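Side-chain contacts in DNA repair protein rad60 (Schizosaccharomyces pombe, PDB 3GOE), which is required for recombinational repair of DNA double-strand breaks and maintenance of chromosome structure, and is represented here by its C-terminal SUMO-like domain: residues 14-17 against 18-21; 70-73 against 74-77. All blocks are in the same frame, centred on the assembly; numbering follows the deposited sequence. Where two conformers were deposited one is given.

Contact 1: residues 14-17 against 18-21; sequences LRSS and KSED. With CA (calcium ion), chain B.
D21 reaches back across the turn and joins S16 to a calcium ion. Its OD1 lies 2.3 Å from the calcium ion and also accepts a nearly straight hydrogen bond from S16 N, with OD1 and N 2.9 Å apart. The N-H comes from above the carboxylate plane, 48° out of it. These two bonds fix one end of the carboxylate. The other oxygen, OD2, takes a water that also accepts from R15 NH2 at the edge of the guanidinium, in its plane. R15 NE itself bonds Q76 OE1 of strand 76-80. S16 O binds the calcium ion at 2.3 Å and S19 O at 2.6 Å, and two waters also bind it. The loop thus folds round the calcium ion with one side-chain and two backbone oxygens. The hydroxyls of S16 and S19 meet tip to tip, OG to OG at 2.7 Å. S16 OG gets there by standing anti to its own nitrogen (chi1 -179°). S19 OG also bonds Y39 OH. Further out, L14 O touches D21 CA at 3.3 Å. This is the loop between strands 9-16 and 22-27, neighbours in the sheet. L14 and S16 pack on strand 76-80 and on Y39 of helix 32-43.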
loop_
_atom_site.group_PDB
_atom_site.type_symbol
_atom_site.label_atom_id
_atom_site.label_comp_id
_atom_site.label_asym_id
_atom_site.label_seq_id
_atom_site.Cartn_x
_atom_site.Cartn_y
_atom_site.Cartn_z
ATOM N N LEU A 14 -0.459 0.481 7.091
ATOM C CA LEU A 14 0.286 -0.762 6.791
ATOM C C LEU A 14 0.786 -1.338 8.119
ATOM O O LEU A 14 1.647 -0.768 8.765
ATOM C CB LEU A 14 1.431 -0.511 5.834
ATOM C CG LEU A 14 1.073 -0.558 4.351
ATOM C CD1 LEU A 14 -0.027 0.422 3.998
ATOM C CD2 LEU A 14 2.270 -0.411 3.465
ATOM N N ARG A 15 0.221 -2.451 8.511
ATOM C CA ARG A 15 0.569 -3.175 9.713
ATOM C C ARG A 15 1.560 -4.287 9.346
ATOM O O ARG A 15 1.380 -4.952 8.336
ATOM C CB ARG A 15 -0.651 -3.826 10.373
ATOM C CG ARG A 15 -1.827 -2.984 10.779
ATOM C CD ARG A 15 -3.005 -3.790 11.364
ATOM N NE ARG A 15 -4.123 -2.986 11.838
ATOM C CZ ARG A 15 -4.251 -2.486 13.051
ATOM N NH1 ARG A 15 -5.316 -1.781 13.387
ATOM N NH2 ARG A 15 -3.284 -2.682 14.003
ATOM N N SER A 16 2.557 -4.498 10.161
ATOM C CA SER A 16 3.534 -5.515 9.875
ATOM C C SER A 16 3.918 -6.256 11.163
ATOM O O SER A 16 4.244 -5.565 12.147
ATOM C CB SER A 16 4.762 -4.902 9.247
ATOM O OG SER A 16 5.665 -5.981 8.981
ATOM N N SER A 17 3.882 -7.571 11.168
ATOM C CA SER A 17 4.222 -8.295 12.388
ATOM C C SER A 17 5.719 -8.335 12.611
ATOM O O SER A 17 6.183 -8.558 13.745
ATOM C CB SER A 17 3.596 -9.709 12.267
ATOM O OG SER A 17 4.374 -10.495 11.407
ATOM N N LYS A 18 6.534 -8.137 11.578
ATOM C CA LYS A 18 7.966 -8.184 11.657
ATOM C C LYS A 18 8.639 -6.851 11.389
ATOM O O LYS A 18 9.857 -6.778 11.297
ATOM C CB LYS A 18 8.503 -9.202 10.665
ATOM C CG LYS A 18 8.173 -10.661 10.867
ATOM C CD LYS A 18 8.966 -11.507 9.883
ATOM C CE LYS A 18 8.746 -12.982 10.043
ATOM N NZ LYS A 18 9.502 -13.769 9.009
ATOM N N SER A 19 7.918 -5.769 11.196
ATOM C CA SER A 19 8.562 -4.470 10.950
ATOM C C SER A 19 7.590 -3.364 11.422
ATOM O O SER A 19 6.507 -3.645 11.893
ATOM C CB SER A 19 8.987 -4.288 9.506
ATOM O OG SER A 19 7.910 -4.447 8.579
ATOM N N GLU A 20 8.083 -2.130 11.301
ATOM C CA GLU A 20 7.397 -0.941 11.835
ATOM C C GLU A 20 6.103 -0.721 11.083
ATOM O O GLU A 20 6.074 -0.690 9.863
ATOM C CB GLU A 20 8.239 0.334 11.737
ATOM C CG GLU A 20 7.627 1.654 12.238
ATOM C CD GLU A 20 8.410 2.933 12.013
ATOM O OE1 GLU A 20 9.447 2.907 11.286
ATOM O OE2 GLU A 20 8.129 4.070 12.538
ATOM N N ASP A 21 5.025 -0.568 11.816
ATOM C CA ASP A 21 3.771 -0.227 11.186
ATOM C C ASP A 21 3.925 1.175 10.655
ATOM O O ASP A 21 4.788 1.907 11.180
ATOM C CB ASP A 21 2.642 -0.309 12.211
ATOM C CG ASP A 21 2.396 -1.685 12.762
ATOM O OD1 ASP A 21 3.027 -2.675 12.358
ATOM O OD2 ASP A 21 1.529 -1.718 13.651
HETATM CA CA CA B . 4.541 -3.868 13.658
HETATM O O HOH W 1 -0.656 -3.536 13.789
HETATM O O HOH W 2 5.578 -9.078 8.557
HETATM O O HOH W 3 6.287 -4.671 14.644
HETATM O O HOH W 4 3.075 -4.627 14.310
#

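Contact 2: residues 70-73 against 74-77; sequences ELED and EDQV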
loop_
_atom_site.group_PDB
_atom_site.type_symbol
_atom_site.label_atom_id
_atom_site.label_comp_id
_atom_site.label_asym_id
_atom_site.label_seq_id
_atom_site.Cartn_x
_atom_site.Cartn_y
_atom_site.Cartn_z
ATOM N N GLU A 70 -9.664 -2.665 -4.499
ATOM C CA GLU A 70 -10.782 -2.158 -3.700
ATOM C C GLU A 70 -10.382 -1.283 -2.520
ATOM O O GLU A 70 -11.211 -0.888 -1.675
ATOM C CB GLU A 70 -11.645 -3.344 -3.209
ATOM C CG GLU A 70 -12.240 -4.054 -4.449
ATOM C CD GLU A 70 -13.280 -5.065 -4.043
ATOM O OE1 GLU A 70 -13.361 -5.361 -2.828
ATOM O OE2 GLU A 70 -13.992 -5.537 -4.971
ATOM N N LEU A 71 -9.100 -0.949 -2.416
ATOM C CA LEU A 71 -8.643 -0.081 -1.334
ATOM C C LEU A 71 -9.322 1.276 -1.373
ATOM O O LEU A 71 -9.526 1.861 -2.436
ATOM C CB LEU A 71 -7.102 0.080 -1.442
ATOM C CG LEU A 71 -6.263 -1.156 -1.129
ATOM C CD1 LEU A 71 -4.822 -0.900 -1.530
ATOM C CD2 LEU A 71 -6.419 -1.552 0.297
ATOM N N GLU A 72 -9.636 1.764 -0.185
ATOM C CA GLU A 72 -10.204 3.074 -0.034
ATOM C C GLU A 72 -9.460 3.829 1.087
ATOM O O GLU A 72 -8.698 3.250 1.869
ATOM C CB GLU A 72 -11.694 3.002 0.336
ATOM C CG GLU A 72 -12.530 2.311 -0.749
ATOM C CD GLU A 72 -13.863 1.815 -0.223
ATOM O OE1 GLU A 72 -14.270 2.186 0.910
ATOM O OE2 GLU A 72 -14.575 1.045 -0.904
ATOM N N ASP A 73 -9.702 5.111 1.148
ATOM C CA ASP A 73 -9.103 5.907 2.156
ATOM C C ASP A 73 -9.365 5.373 3.570
ATOM O O ASP A 73 -10.492 5.002 3.908
ATOM C CB ASP A 73 -9.676 7.329 2.006
ATOM C CG ASP A 73 -8.987 8.324 2.921
ATOM O OD1 ASP A 73 -9.667 8.992 3.718
ATOM O OD2 ASP A 73 -7.754 8.451 2.849
ATOM N N GLU A 74 -8.320 5.315 4.383
ATOM C CA GLU A 74 -8.299 4.850 5.755
ATOM C C GLU A 74 -8.394 3.329 5.870
ATOM O O GLU A 74 -8.551 2.824 6.977
ATOM C CB GLU A 74 -9.318 5.594 6.652
ATOM C CG GLU A 74 -8.994 7.074 6.750
ATOM C CD GLU A 74 -7.869 7.615 7.569
ATOM O OE1 GLU A 74 -7.107 6.848 8.214
ATOM O OE2 GLU A 74 -7.666 8.881 7.627
ATOM N N ASP A 75 -8.256 2.559 4.781
ATOM C CA ASP A 75 -8.160 1.158 4.852
ATOM C C ASP A 75 -6.814 0.711 5.457
ATOM O O ASP A 75 -5.870 1.505 5.539
ATOM C CB ASP A 75 -8.389 0.468 3.517
ATOM C CG ASP A 75 -9.842 0.295 3.182
ATOM O OD1 ASP A 75 -10.718 0.288 4.074
ATOM O OD2 ASP A 75 -10.167 0.120 1.962
ATOM N N GLN A 76 -6.814 -0.552 5.881
ATOM C CA GLN A 76 -5.638 -1.126 6.469
ATOM C C GLN A 76 -5.256 -2.398 5.716
ATOM O O GLN A 76 -6.121 -3.097 5.241
ATOM C CB GLN A 76 -5.779 -1.396 7.956
ATOM C CG GLN A 76 -6.929 -2.253 8.318
ATOM C CD GLN A 76 -7.214 -2.050 9.813
ATOM O OE1 GLN A 76 -6.321 -2.120 10.639
ATOM N NE2 GLN A 76 -8.501 -1.848 10.183
ATOM N N VAL A 77 -3.951 -2.597 5.605
ATOM C CA VAL A 77 -3.389 -3.768 4.948
ATOM C C VAL A 77 -2.281 -4.341 5.838
ATOM O O VAL A 77 -1.713 -3.684 6.693
ATOM C CB VAL A 77 -2.829 -3.485 3.549
ATOM C CG1 VAL A 77 -3.905 -2.946 2.618
ATOM C CG2 VAL A 77 -1.695 -2.534 3.745
HETATM O O HOH W 5 -12.345 -1.130 0.835
HETATM O O HOH W 6 -7.068 10.271 5.047
#
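E74 lies beside D73, and the two side chains point the same way. Their carboxylate planes are turned 64° apart, and D73 OD1 stays 4.4 Å from E74 OE2. The like charges are probably eased by other partners: E74 forms a salt bridge with R23, and D73 OD2 accepts from T11 N. D75 comes next and is bonded to E72 twice. D75 N donates to E72 O over 3.0 Å, tilted out of the carbonyl plane. In return D75 OD2 accepts from E72 N, with OD2 and N 2.8 Å apart. That N-H meets the carboxylate from above its plane. The chi1 of -82° sets D75 CG beside its own nitrogen and turns the carboxylate back over the E72 backbone. A water donates to both D75 OD2 and E70 O, which gives the carboxylate oxygen a second donor. V77 closes the segment with an apolar contact. Its CG1 meets L71 CD2 at 3.7 Å, the side chains crossing at about a right angle, and F55 of strand 52-55 touches both. E72 to D75 form a type II beta turn, with E74 at a positive phi of 75°. The turn leads into strand 76-80 of the ubiquitin-like fold.

From the N terminus, strand 9-16 runs into contact 1, which closes the loop leading to the antiparallel strand 22-27. Helix 32-43 and strands 52-55 and 58-59 follow. Contact 2 then closes the turn that feeds strand 76-80. The two contacts are in series; neither nests in nor crosses the other. Their centres are about 16 Å apart, yet they meet through the sheet, because strand 76-80 lies parallel to strand 9-16. R15 N probably bonds V77 O, beside the R15 to Q76 side-chain bond. L14 CD1 packs on V77 CG2 at 3.4 Å. Contact 1 thus sits where the first strand ends, and contact 2 where the last begins.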